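Local coordinates for shikimate kinase (Aquifex aeolicus, PDB 2PT5), which probably catalyses the magnesium-dependent transfer of phosphate from ATP to the 3-hydroxyl of shikimate, a step on the way to chorismate and the aromatic amino acids, at residues A[18-21]-A[22-26]; A[74-77]-A[78-82]; A[89-93]-A[94-98]; A[155-158]-A[159-163]. All blocks are in the same frame, centred on the assembly; numbering follows the deposited sequence.

How the contacts relate
The four contacts follow one another along the chain without nesting or crossing, each bridging neighbouring turns or a single bend of a P-loop kinase fold with a parallel sheet ordered 2-3-1-4-5. Contact 1 finishes the helix that leaves the P-loop. Contact 2 turns the chain from strand 72-75 into the short glycine-rich helix, and contact 3 closes the loop from helix 84-91 into strand 95-100; the two meet where Met-90 SE lies 4.0 Å from Thr-76 CG2. Contact 4 ends helix 150-162, whose Leu-158 packs on Leu-20, Ser-23 and Leu-24 of contact 1, while Ile-157 and Leu-161 reach Val-97 and Thr-95 of strand 95-100.

Contact 1: residues A[18-21]-A[22-26]; sequences SLLS and RSLNI
The C-terminal end of helix 13-24, the helix that follows the P-loop of this kinase, is where Ser-18 and Leu-20 meet Arg-22, Ser-23 and Leu-24 one turn on. Arg-22 folds back along the helix surface, bent at chi3 (-94°), and turns its guanidinium side-on to Ser-18. NH2 of Arg-22 donates to OG of Ser-18 at 3.1 Å and NE of Arg-22 to the same oxygen at 3.2 Å, with OG lying some 18° out of the guanidinium plane. CD2 of Leu-19 sits over one face of that group. Replacing Ser-18 by an alanine would probably leave the guanidinium without its hydroxyl acceptor and freer to swing into solvent. The carbonyl O of Ser-18 accepts from N of Arg-22 and from OG of Ser-21, both from the same face of its plane, and weakly from NE of Arg-22. On another side of the helix, CD1 of Leu-20 packs against CD1 of Leu-24 at 3.9 Å; Ile-3 of strand 2-6 touches both leucines. Beyond Leu-24 the chain leaves helical geometry at Asn-25, with positive phi, and N of Ile-26 returns to O of Ser-21 at 2.9 Å, in the carbonyl plane. Within this last turn, OG of Ser-23 bends back onto its own helix and donates to O of Leu-20 at 2.8 Å.

Contact 2: residues A[74-77]-A[78-82]; sequences ISTG and GGLGA
Thr-76 and Leu-80 come together across the turn where strand 72-75 gives way to the short, weakly bonded helix 78-81. The close-fitting part is backbone: N of Gly-81 donates to O of Gly-77 at 3.1 Å, and the bond is nearly straight at 169°. OG1 of Thr-76 lies 3.9 Å from CA of Gly-81, where a side chain on Gly-81 would press against that hydroxyl. The oxygen is directed there by a chi1 of 61°, between the backbone N and carbonyl carbon, and is hydrogen-bonded to O of Leu-5. The apolar side is looser: CD2 of Leu-80 just reaches CB of Thr-76 at 4.2 Å, and the rest of the leucine is met by Glu-59 and Ala-86. Gly-78 and Gly-79, by contrast with the buried Thr-76 and Leu-80, are partly exposed, and they lie by the predicted shikimate site: Gly-78 is itself a predicted substrate-binding residue, Gly-79 is close to Arg-133, and Gly-77 is near Asp-32. With O of Thr-76 taking a hydrogen bond from NZ of Lys-13 of the P-loop, this bend is consistent with a backbone surface that links the nucleotide and shikimate sites.

Contact 3: residues A[89-93]-A[94-98]; sequences FMKSR and GTTVF
The backbone of Met-90 and Gly-94 closes the end of helix 84-91, N of Gly-94 donating to O of Met-90 at 2.9 Å, nearly head-on to the carbonyl, while N of Arg-93 gives that oxygen a second bond. Gly-94 then takes an extended conformation in which a CB would collide with O of Arg-93, and the chain turns into strand 95-100. Thr-96, two residues on, faces back toward the helix. Its methyl CG2 presses on CB of Met-90, a selenomethionine, at 3.5 Å, tighter than usual for two carbons. OG1 and CG2 of Thr-96 also lie beside the stem of Lys-91, which crosses the threonine at about a right angle, OG1 being 4.0 Å from CE of Lys-91. The lysine runs fully extended beyond CG, and this carries NZ on to a hydrogen bond with O of Lys-139. On the other side of the helix end, CG of Arg-93 lies over one face of the Phe-89 ring, 3.9 Å above its plane and toward the rim, and OG of Ser-92 bonds O of Phe-89 at 2.6 Å. Such a helix-to-strand return completes a beta-alpha-beta crossover of the parallel sheet, with strand 95-100 entering beside strand 2-6, as in P-loop kinases.

Contact 4: residues A[155-158]-A[159-163]; sequences KEIL and LSLEG
Ser-160 doubles the backbone bond that its own amide makes to Glu-156 one turn earlier in helix 150-162. Four main-chain hydrogen bonds of the i to i+4 kind span the contact: N of Leu-159 to O of Lys-155, N of Ser-160 to O of Glu-156, N of Leu-161 to O of Ile-157 at 2.7 Å, and N of Glu-162 to O of Leu-158 at 2.8 Å. The fifth bond comes from a side chain. With OG placed beside the backbone N, chi1 -63°, the hydroxyl of Ser-160 donates to O of Glu-156 at 3.0 Å, so this carbonyl is gripped by two donors that arrive from opposite faces of its plane. With an alanine in place of Ser-160, O of Glu-156 would probably keep the amide bond but lose the donor on the other face of its plane. Apolar packing lies along the face turned to the sheet: the side chains of Ile-157 and Leu-161 lie side by side, pointing the same way, with CG2 of Ile-157 4.0 Å from CD1 of Leu-161, and both rest on strands 142-145 and 95-100. Leu-158 takes another direction, onto Leu-20, Ser-23 and Leu-24 of helix 13-24. The aliphatic stem of Glu-162 turns back along the helix, CG lying 3.1 Å from O of Leu-158. Of the charged groups, Lys-155 pairs with Glu-152 in a salt bridge, while Glu-156 lies against Val-144 of strand 142-145. This is an amphipathic helix end, lying with helix 13-24 on the parallel sheet of the P-loop kinase fold.

Contact 1: residues A[18-21]-A[22-26]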
ATOM      1  N   SER A  18       7.631   7.207   4.306  1.00 25.54           N
ATOM      2  CA  SER A  18       8.954   7.727   4.636  1.00 33.43           C
ATOM      3  C   SER A  18       8.861   8.825   5.698  1.00 33.72           C
ATOM      4  O   SER A  18       9.588   8.795   6.694  1.00 34.13           O
ATOM      5  CB  SER A  18       9.636   8.291   3.384  1.00 36.08           C
ATOM      6  OG  SER A  18      10.870   8.916   3.716  1.00 35.12           O
ATOM      7  N   LEU A  19       7.973   9.792   5.474  1.00 31.39           N
ATOM      8  CA  LEU A  19       7.773  10.893   6.415  1.00 33.87           C
ATOM      9  C   LEU A  19       7.371  10.329   7.778  1.00 33.45           C
ATOM     10  O   LEU A  19       7.868  10.748   8.825  1.00 32.38           O
ATOM     11  CB  LEU A  19       6.672  11.839   5.903  1.00 33.41           C
ATOM     12  CG  LEU A  19       6.952  12.760   4.704  1.00 34.89           C
ATOM     13  CD1 LEU A  19       5.663  13.430   4.262  1.00 39.32           C
ATOM     14  CD2 LEU A  19       7.978  13.824   5.081  1.00 32.79           C
ATOM     15  N   LEU A  20       6.461   9.368   7.754  1.00 35.76           N
ATOM     16  CA  LEU A  20       5.998   8.748   8.979  1.00 36.01           C
ATOM     17  C   LEU A  20       7.147   8.062   9.719  1.00 37.33           C
ATOM     18  O   LEU A  20       7.343   8.287  10.918  1.00 37.27           O
ATOM     19  CB  LEU A  20       4.903   7.723   8.661  1.00 34.20           C
ATOM     20  CG  LEU A  20       4.164   7.092   9.837  1.00 35.72           C
ATOM     21  CD1 LEU A  20       3.501   8.170  10.683  1.00 31.96           C
ATOM     22  CD2 LEU A  20       3.113   6.128   9.301  1.00 35.73           C
ATOM     23  N   SER A  21       7.912   7.235   9.010  1.00 33.06           N
ATOM     24  CA  SER A  21       9.006   6.506   9.648  1.00 35.18           C
ATOM     25  C   SER A  21      10.037   7.460  10.234  1.00 34.56           C
ATOM     26  O   SER A  21      10.694   7.158  11.234  1.00 32.04           O
ATOM     27  CB  SER A  21       9.684   5.564   8.651  1.00 34.14           C
ATOM     28  OG  SER A  21      10.714   6.219   7.937  1.00 45.69           O
ATOM     29  N   ARG A  22      10.172   8.619   9.606  1.00 32.45           N
ATOM     30  CA  ARG A  22      11.124   9.611  10.072  1.00 31.16           C
ATOM     31  C   ARG A  22      10.672  10.306  11.352  1.00 36.24           C
ATOM     32  O   ARG A  22      11.498  10.638  12.197  1.00 35.36           O
ATOM     33  CB  ARG A  22      11.392  10.633   8.966  1.00 30.55           C
ATOM     34  CG  ARG A  22      12.413  10.118   7.967  1.00 29.74           C
ATOM     35  CD  ARG A  22      12.811  11.183   6.970  1.00 38.64           C
ATOM     36  NE  ARG A  22      12.014  11.129   5.751  1.00 34.76           N
ATOM     37  CZ  ARG A  22      11.983  12.102   4.847  1.00 38.06           C
ATOM     38  NH1 ARG A  22      12.702  13.206   5.043  1.00 29.88           N
ATOM     39  NH2 ARG A  22      11.256  11.959   3.743  1.00 32.33           N
ATOM     40  N   SER A  23       9.365  10.517  11.497  1.00 31.66           N
ATOM     41  CA  SER A  23       8.832  11.163  12.692  1.00 33.25           C
ATOM     42  C   SER A  23       8.725  10.193  13.867  1.00 31.31           C
ATOM     43  O   SER A  23       8.577  10.618  15.007  1.00 31.32           O
ATOM     44  CB  SER A  23       7.447  11.731  12.412  1.00 28.68           C
ATOM     45  OG  SER A  23       6.529  10.675  12.219  1.00 35.93           O
ATOM     46  N   LEU A  24       8.776   8.895  13.584  1.00 30.33           N
ATOM     47  CA  LEU A  24       8.677   7.878  14.629  1.00 32.39           C
ATOM     48  C   LEU A  24      10.027   7.214  14.878  1.00 31.81           C
ATOM     49  O   LEU A  24      10.146   6.357  15.740  1.00 31.74           O
ATOM     50  CB  LEU A  24       7.647   6.803  14.236  1.00 31.71           C
ATOM     51  CG  LEU A  24       6.197   7.278  14.051  1.00 38.01           C
ATOM     52  CD1 LEU A  24       5.342   6.133  13.504  1.00 28.27           C
ATOM     53  CD2 LEU A  24       5.639   7.783  15.389  1.00 31.17           C
ATOM     54  N   ASN A  25      11.036   7.605  14.108  1.00 37.23           N
ATOM     55  CA  ASN A  25      12.372   7.035  14.248  1.00 36.50           C
ATOM     56  C   ASN A  25      12.425   5.531  14.020  1.00 39.94           C
ATOM     57  O   ASN A  25      13.060   4.808  14.781  1.00 43.58           O
ATOM     58  CB  ASN A  25      12.941   7.346  15.633  1.00 43.30           C
ATOM     59  CG  ASN A  25      14.268   8.053  15.558  1.00 51.31           C
ATOM     60  OD1 ASN A  25      15.250   7.510  15.040  1.00 45.79           O
ATOM     61  ND2 ASN A  25      14.307   9.283  16.057  1.00 55.42           N
ATOM     62  N   ILE A  26      11.745   5.059  12.980  1.00 36.52           N
ATOM     63  CA  ILE A  26      11.747   3.644  12.642  1.00 33.02           C
ATOM     64  C   ILE A  26      11.940   3.543  11.138  1.00 34.05           C
ATOM     65  O   ILE A  26      11.584   4.463  10.402  1.00 32.50           O
ATOM     66  CB  ILE A  26      10.424   2.959  13.042  1.00 35.29           C
ATOM     67  CG1 ILE A  26       9.234   3.660  12.371  1.00 34.36           C
ATOM     68  CG2 ILE A  26      10.282   2.980  14.555  1.00 39.78           C
ATOM     69  CD1 ILE A  26       7.876   3.092  12.772  1.00 30.40           C
TER

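Contact 2: residues A[74-77]-A[78-82]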
ATOM      1  N   ILE A  74       5.650  -0.243   6.772  1.00 27.81           N
ATOM      2  CA  ILE A  74       5.684  -0.969   5.514  1.00 29.15           C
ATOM      3  C   ILE A  74       4.551  -0.517   4.605  1.00 30.59           C
ATOM      4  O   ILE A  74       3.385  -0.593   4.996  1.00 29.56           O
ATOM      5  CB  ILE A  74       5.523  -2.480   5.761  1.00 29.77           C
ATOM      6  CG1 ILE A  74       6.710  -3.007   6.566  1.00 32.75           C
ATOM      7  CG2 ILE A  74       5.396  -3.216   4.448  1.00 28.22           C
ATOM      8  CD1 ILE A  74       6.457  -4.386   7.151  1.00 27.47           C
ATOM      9  N   SER A  75       4.898  -0.032   3.410  1.00 29.22           N
ATOM     10  CA  SER A  75       3.899   0.382   2.431  1.00 30.95           C
ATOM     11  C   SER A  75       3.673  -0.864   1.576  1.00 32.59           C
ATOM     12  O   SER A  75       4.612  -1.618   1.316  1.00 33.34           O
ATOM     13  CB  SER A  75       4.410   1.545   1.565  1.00 33.70           C
ATOM     14  OG  SER A  75       5.621   1.205   0.904  1.00 41.35           O
ATOM     15  N   THR A  76       2.431  -1.093   1.166  1.00 30.80           N
ATOM     16  CA  THR A  76       2.096  -2.274   0.372  1.00 31.60           C
ATOM     17  C   THR A  76       1.661  -1.917  -1.050  1.00 32.08           C
ATOM     18  O   THR A  76       1.318  -0.771  -1.337  1.00 34.35           O
ATOM     19  CB  THR A  76       0.967  -3.075   1.055  1.00 29.09           C
ATOM     20  OG1 THR A  76      -0.207  -2.257   1.150  1.00 32.53           O
ATOM     21  CG2 THR A  76       1.384  -3.494   2.463  1.00 34.06           C
ATOM     22  N   GLY A  77       1.680  -2.898  -1.942  1.00 33.11           N
ATOM     23  CA  GLY A  77       1.275  -2.641  -3.317  1.00 34.77           C
ATOM     24  C   GLY A  77      -0.236  -2.606  -3.434  1.00 34.56           C
ATOM     25  O   GLY A  77      -0.933  -2.973  -2.491  1.00 32.24           O
ATOM     26  N   GLY A  78      -0.749  -2.171  -4.584  1.00 35.59           N
ATOM     27  CA  GLY A  78      -2.191  -2.102  -4.769  1.00 34.35           C
ATOM     28  C   GLY A  78      -2.923  -3.406  -4.488  1.00 35.11           C
ATOM     29  O   GLY A  78      -3.903  -3.434  -3.735  1.00 35.30           O
ATOM     30  N   GLY A  79      -2.434  -4.488  -5.085  1.00 37.00           N
ATOM     31  CA  GLY A  79      -3.052  -5.790  -4.918  1.00 40.28           C
ATOM     32  C   GLY A  79      -2.856  -6.407  -3.551  1.00 41.58           C
ATOM     33  O   GLY A  79      -3.793  -6.968  -2.970  1.00 40.55           O
ATOM     34  N   LEU A  80      -1.640  -6.307  -3.026  1.00 41.58           N
ATOM     35  CA  LEU A  80      -1.345  -6.876  -1.712  1.00 37.97           C
ATOM     36  C   LEU A  80      -2.278  -6.311  -0.642  1.00 35.49           C
ATOM     37  O   LEU A  80      -2.805  -7.051   0.183  1.00 37.06           O
ATOM     38  CB  LEU A  80       0.115  -6.605  -1.328  1.00 33.15           C
ATOM     39  CG  LEU A  80       0.622  -7.392  -0.117  1.00 31.01           C
ATOM     40  CD1 LEU A  80       0.487  -8.881  -0.389  1.00 31.52           C
ATOM     41  CD2 LEU A  80       2.078  -7.020   0.161  1.00 35.16           C
ATOM     42  N   GLY A  81      -2.483  -4.997  -0.657  1.00 33.72           N
ATOM     43  CA  GLY A  81      -3.361  -4.390   0.329  1.00 33.76           C
ATOM     44  C   GLY A  81      -4.811  -4.810   0.152  1.00 33.82           C
ATOM     45  O   GLY A  81      -5.621  -4.693   1.067  1.00 28.28           O
ATOM     46  N   ALA A  82      -5.146  -5.295  -1.039  1.00 37.69           N
ATOM     47  CA  ALA A  82      -6.506  -5.732  -1.325  1.00 39.47           C
ATOM     48  C   ALA A  82      -6.625  -7.243  -1.100  1.00 42.34           C
ATOM     49  O   ALA A  82      -7.681  -7.833  -1.333  1.00 42.25           O
ATOM     50  CB  ALA A  82      -6.881  -5.374  -2.774  1.00 33.55           C
TER

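Contact 3: residues A[89-93]-A[94-98]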
ATOM      1  N   PHE A  89      -3.133 -10.933   8.067  1.00 39.99           N
ATOM      2  CA  PHE A  89      -1.799 -11.178   8.603  1.00 37.25           C
ATOM      3  C   PHE A  89      -1.304  -9.851   9.191  1.00 37.85           C
ATOM      4  O   PHE A  89      -0.812  -9.800  10.315  1.00 40.13           O
ATOM      5  CB  PHE A  89      -0.844 -11.627   7.495  1.00 40.11           C
ATOM      6  CG  PHE A  89       0.598 -11.713   7.933  1.00 44.97           C
ATOM      7  CD1 PHE A  89       1.111 -12.889   8.472  1.00 45.02           C
ATOM      8  CD2 PHE A  89       1.439 -10.610   7.817  1.00 43.90           C
ATOM      9  CE1 PHE A  89       2.441 -12.968   8.886  1.00 47.10           C
ATOM     10  CE2 PHE A  89       2.775 -10.678   8.230  1.00 49.03           C
ATOM     11  CZ  PHE A  89       3.275 -11.860   8.765  1.00 45.64           C
HETATM   12  N   MSE A  90      -1.453  -8.771   8.428  1.00 37.60           N
HETATM   13  CA  MSE A  90      -1.002  -7.457   8.877  1.00 35.83           C
HETATM   14  C   MSE A  90      -1.590  -7.035  10.219  1.00 39.60           C
HETATM   15  O   MSE A  90      -0.874  -6.519  11.072  1.00 39.58           O
HETATM   16  CB  MSE A  90      -1.315  -6.402   7.815  1.00 35.90           C
HETATM   17  CG  MSE A  90      -0.355  -6.425   6.625  1.00 37.06           C
HETATM   18 SE   MSE A  90      -0.855  -5.125   5.289  1.00 48.09          SE
HETATM   19  CE  MSE A  90      -1.210  -6.316   3.786  1.00 32.34           C
ATOM     20  N   LYS A  91      -2.890  -7.257  10.401  1.00 40.82           N
ATOM     21  CA  LYS A  91      -3.559  -6.902  11.643  1.00 42.20           C
ATOM     22  C   LYS A  91      -3.024  -7.691  12.840  1.00 44.43           C
ATOM     23  O   LYS A  91      -3.044  -7.201  13.973  1.00 45.83           O
ATOM     24  CB  LYS A  91      -5.066  -7.117  11.509  1.00 42.19           C
ATOM     25  CG  LYS A  91      -5.718  -6.239  10.453  1.00 39.83           C
ATOM     26  CD  LYS A  91      -7.230  -6.364  10.475  1.00 43.81           C
ATOM     27  CE  LYS A  91      -7.881  -5.361   9.535  1.00 36.12           C
ATOM     28  NZ  LYS A  91      -9.357  -5.383   9.661  1.00 42.49           N
ATOM     29  N   SER A  92      -2.541  -8.903  12.594  1.00 41.71           N
ATOM     30  CA  SER A  92      -2.009  -9.723  13.677  1.00 49.88           C
ATOM     31  C   SER A  92      -0.589  -9.315  14.051  1.00 49.74           C
ATOM     32  O   SER A  92      -0.005  -9.869  14.981  1.00 52.31           O
ATOM     33  CB  SER A  92      -2.016 -11.204  13.291  1.00 48.35           C
ATOM     34  OG  SER A  92      -1.104 -11.473  12.237  1.00 51.62           O
ATOM     35  N   ARG A  93      -0.036  -8.352  13.320  1.00 47.75           N
ATOM     36  CA  ARG A  93       1.316  -7.882  13.582  1.00 43.54           C
ATOM     37  C   ARG A  93       1.334  -6.406  13.984  1.00 43.57           C
ATOM     38  O   ARG A  93       2.225  -5.969  14.712  1.00 42.88           O
ATOM     39  CB  ARG A  93       2.198  -8.111  12.347  1.00 48.38           C
ATOM     40  CG  ARG A  93       2.351  -9.579  11.967  1.00 51.49           C
ATOM     41  CD  ARG A  93       3.021 -10.349  13.099  1.00 59.05           C
ATOM     42  NE  ARG A  93       2.650 -11.764  13.120  1.00 60.68           N
ATOM     43  CZ  ARG A  93       3.391 -12.748  12.622  1.00 56.32           C
ATOM     44  NH1 ARG A  93       2.960 -13.995  12.694  1.00 57.92           N
ATOM     45  NH2 ARG A  93       4.568 -12.492  12.067  1.00 57.89           N
ATOM     46  N   GLY A  94       0.348  -5.640  13.522  1.00 39.60           N
ATOM     47  CA  GLY A  94       0.312  -4.235  13.873  1.00 37.57           C
ATOM     48  C   GLY A  94      -0.922  -3.462  13.441  1.00 41.10           C
ATOM     49  O   GLY A  94      -2.023  -4.009  13.344  1.00 34.93           O
ATOM     50  N   THR A  95      -0.726  -2.171  13.187  1.00 37.46           N
ATOM     51  CA  THR A  95      -1.807  -1.285  12.776  1.00 35.19           C
ATOM     52  C   THR A  95      -1.790  -1.078  11.267  1.00 35.72           C
ATOM     53  O   THR A  95      -0.750  -0.749  10.680  1.00 31.97           O
ATOM     54  CB  THR A  95      -1.682   0.085  13.473  1.00 38.01           C
ATOM     55  OG1 THR A  95      -1.665  -0.110  14.890  1.00 41.81           O
ATOM     56  CG2 THR A  95      -2.853   0.995  13.105  1.00 38.50           C
ATOM     57  N   THR A  96      -2.947  -1.286  10.644  1.00 29.46           N
ATOM     58  CA  THR A  96      -3.093  -1.123   9.209  1.00 30.04           C
ATOM     59  C   THR A  96      -3.733   0.235   8.989  1.00 32.11           C
ATOM     60  O   THR A  96      -4.679   0.604   9.685  1.00 31.31           O
ATOM     61  CB  THR A  96      -3.957  -2.254   8.594  1.00 33.63           C
ATOM     62  OG1 THR A  96      -5.181  -2.395   9.327  1.00 34.82           O
ATOM     63  CG2 THR A  96      -3.198  -3.572   8.634  1.00 33.10           C
ATOM     64  N   VAL A  97      -3.185   0.989   8.043  1.00 31.39           N
ATOM     65  CA  VAL A  97      -3.664   2.335   7.748  1.00 33.24           C
ATOM     66  C   VAL A  97      -4.035   2.492   6.283  1.00 32.16           C
ATOM     67  O   VAL A  97      -3.193   2.327   5.395  1.00 30.02           O
ATOM     68  CB  VAL A  97      -2.589   3.402   8.077  1.00 27.77           C
ATOM     69  CG1 VAL A  97      -3.168   4.790   7.899  1.00 33.54           C
ATOM     70  CG2 VAL A  97      -2.076   3.213   9.500  1.00 32.54           C
ATOM     71  N   PHE A  98      -5.293   2.838   6.040  1.00 27.86           N
ATOM     72  CA  PHE A  98      -5.775   3.021   4.682  1.00 32.55           C
ATOM     73  C   PHE A  98      -5.757   4.496   4.318  1.00 30.18           C
ATOM     74  O   PHE A  98      -6.456   5.308   4.921  1.00 30.83           O
ATOM     75  CB  PHE A  98      -7.199   2.438   4.543  1.00 32.18           C
ATOM     76  CG  PHE A  98      -7.881   2.750   3.222  1.00 30.33           C
ATOM     77  CD1 PHE A  98      -7.153   2.865   2.037  1.00 30.00           C
ATOM     78  CD2 PHE A  98      -9.271   2.891   3.167  1.00 34.95           C
ATOM     79  CE1 PHE A  98      -7.793   3.115   0.822  1.00 30.13           C
ATOM     80  CE2 PHE A  98      -9.926   3.142   1.951  1.00 30.46           C
ATOM     81  CZ  PHE A  98      -9.187   3.253   0.778  1.00 33.96           C
TER

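Contact 4: residues A[155-158]-A[159-163]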
ATOM      1  N   LYS A 155       0.222  13.956   9.837  1.00 31.66           N
ATOM      2  CA  LYS A 155      -0.334  14.501  11.075  1.00 38.36           C
ATOM      3  C   LYS A 155      -1.605  13.741  11.431  1.00 37.92           C
ATOM      4  O   LYS A 155      -1.882  13.493  12.605  1.00 36.54           O
ATOM      5  CB  LYS A 155      -0.668  15.985  10.916  1.00 35.38           C
ATOM      6  CG  LYS A 155       0.543  16.887  10.802  1.00 45.24           C
ATOM      7  CD  LYS A 155       0.117  18.324  10.575  1.00 52.15           C
ATOM      8  CE  LYS A 155       1.308  19.246  10.438  1.00 59.84           C
ATOM      9  NZ  LYS A 155       0.863  20.632  10.115  1.00 65.15           N
ATOM     10  N   GLU A 156      -2.376  13.385  10.408  1.00 38.34           N
ATOM     11  CA  GLU A 156      -3.612  12.634  10.602  1.00 37.30           C
ATOM     12  C   GLU A 156      -3.288  11.283  11.225  1.00 32.76           C
ATOM     13  O   GLU A 156      -3.902  10.870  12.211  1.00 31.47           O
ATOM     14  CB  GLU A 156      -4.317  12.410   9.258  1.00 47.02           C
ATOM     15  CG  GLU A 156      -5.046  13.622   8.687  1.00 55.57           C
ATOM     16  CD  GLU A 156      -5.550  13.384   7.264  1.00 65.63           C
ATOM     17  OE1 GLU A 156      -6.225  12.359   7.025  1.00 69.53           O
ATOM     18  OE2 GLU A 156      -5.271  14.224   6.380  1.00 68.75           O
ATOM     19  N   ILE A 157      -2.313  10.591  10.647  1.00 27.24           N
ATOM     20  CA  ILE A 157      -1.933   9.281  11.154  1.00 32.32           C
ATOM     21  C   ILE A 157      -1.376   9.356  12.572  1.00 32.46           C
ATOM     22  O   ILE A 157      -1.781   8.588  13.442  1.00 31.97           O
ATOM     23  CB  ILE A 157      -0.910   8.605  10.223  1.00 31.82           C
ATOM     24  CG1 ILE A 157      -1.553   8.357   8.854  1.00 26.96           C
ATOM     25  CG2 ILE A 157      -0.443   7.281  10.828  1.00 33.39           C
ATOM     26  CD1 ILE A 157      -0.564   7.957   7.794  1.00 35.24           C
ATOM     27  N   LEU A 158      -0.446  10.280  12.803  1.00 34.18           N
ATOM     28  CA  LEU A 158       0.133  10.433  14.132  1.00 32.69           C
ATOM     29  C   LEU A 158      -0.979  10.639  15.157  1.00 37.06           C
ATOM     30  O   LEU A 158      -1.045   9.925  16.157  1.00 38.26           O
ATOM     31  CB  LEU A 158       1.110  11.617  14.152  1.00 28.56           C
ATOM     32  CG  LEU A 158       2.375  11.366  13.323  1.00 25.08           C
ATOM     33  CD1 LEU A 158       3.235  12.614  13.273  1.00 31.01           C
ATOM     34  CD2 LEU A 158       3.149  10.207  13.945  1.00 26.20           C
ATOM     35  N   LEU A 159      -1.863  11.600  14.899  1.00 35.26           N
ATOM     36  CA  LEU A 159      -2.962  11.866  15.825  1.00 41.21           C
ATOM     37  C   LEU A 159      -3.807  10.622  16.079  1.00 42.81           C
ATOM     38  O   LEU A 159      -4.278  10.403  17.196  1.00 46.25           O
ATOM     39  CB  LEU A 159      -3.845  13.009  15.308  1.00 43.08           C
ATOM     40  CG  LEU A 159      -3.236  14.410  15.476  1.00 44.23           C
ATOM     41  CD1 LEU A 159      -4.163  15.463  14.877  1.00 45.21           C
ATOM     42  CD2 LEU A 159      -3.004  14.688  16.956  1.00 43.67           C
ATOM     43  N   SER A 160      -3.996   9.805  15.049  1.00 41.91           N
ATOM     44  CA  SER A 160      -4.775   8.588  15.204  1.00 40.59           C
ATOM     45  C   SER A 160      -3.980   7.579  16.018  1.00 40.40           C
ATOM     46  O   SER A 160      -4.526   6.929  16.902  1.00 40.81           O
ATOM     47  CB  SER A 160      -5.130   7.987  13.841  1.00 43.04           C
ATOM     48  OG  SER A 160      -5.940   8.875  13.094  1.00 47.96           O
ATOM     49  N   LEU A 161      -2.687   7.454  15.732  1.00 42.54           N
ATOM     50  CA  LEU A 161      -1.856   6.505  16.476  1.00 46.56           C
ATOM     51  C   LEU A 161      -1.743   6.895  17.946  1.00 49.19           C
ATOM     52  O   LEU A 161      -1.756   6.033  18.822  1.00 50.75           O
ATOM     53  CB  LEU A 161      -0.455   6.399  15.857  1.00 45.62           C
ATOM     54  CG  LEU A 161      -0.351   5.704  14.495  1.00 45.56           C
ATOM     55  CD1 LEU A 161       1.110   5.627  14.067  1.00 45.46           C
ATOM     56  CD2 LEU A 161      -0.942   4.312  14.579  1.00 47.06           C
ATOM     57  N   GLU A 162      -1.643   8.195  18.214  1.00 53.16           N
ATOM     58  CA  GLU A 162      -1.531   8.689  19.582  1.00 56.87           C
ATOM     59  C   GLU A 162      -2.710   8.250  20.457  1.00 62.22           C
ATOM     60  O   GLU A 162      -2.518   7.636  21.509  1.00 61.65           O
ATOM     61  CB  GLU A 162      -1.402  10.220  19.578  1.00 52.90           C
ATOM     62  CG  GLU A 162      -0.053  10.705  19.041  1.00 50.09           C
ATOM     63  CD  GLU A 162       0.056  12.223  18.922  1.00 44.86           C
ATOM     64  OE1 GLU A 162      -0.261  12.928  19.900  1.00 43.01           O
ATOM     65  OE2 GLU A 162       0.479  12.711  17.855  1.00 41.73           O
ATOM     66  N   GLY A 163      -3.930   8.549  20.029  1.00 65.84           N
ATOM     67  CA  GLY A 163      -5.072   8.147  20.830  1.00 73.79           C
ATOM     68  C   GLY A 163      -5.271   6.639  20.858  1.00 78.45           C
ATOM     69  O   GLY A 163      -6.140   6.138  21.575  1.00 75.63           O
TER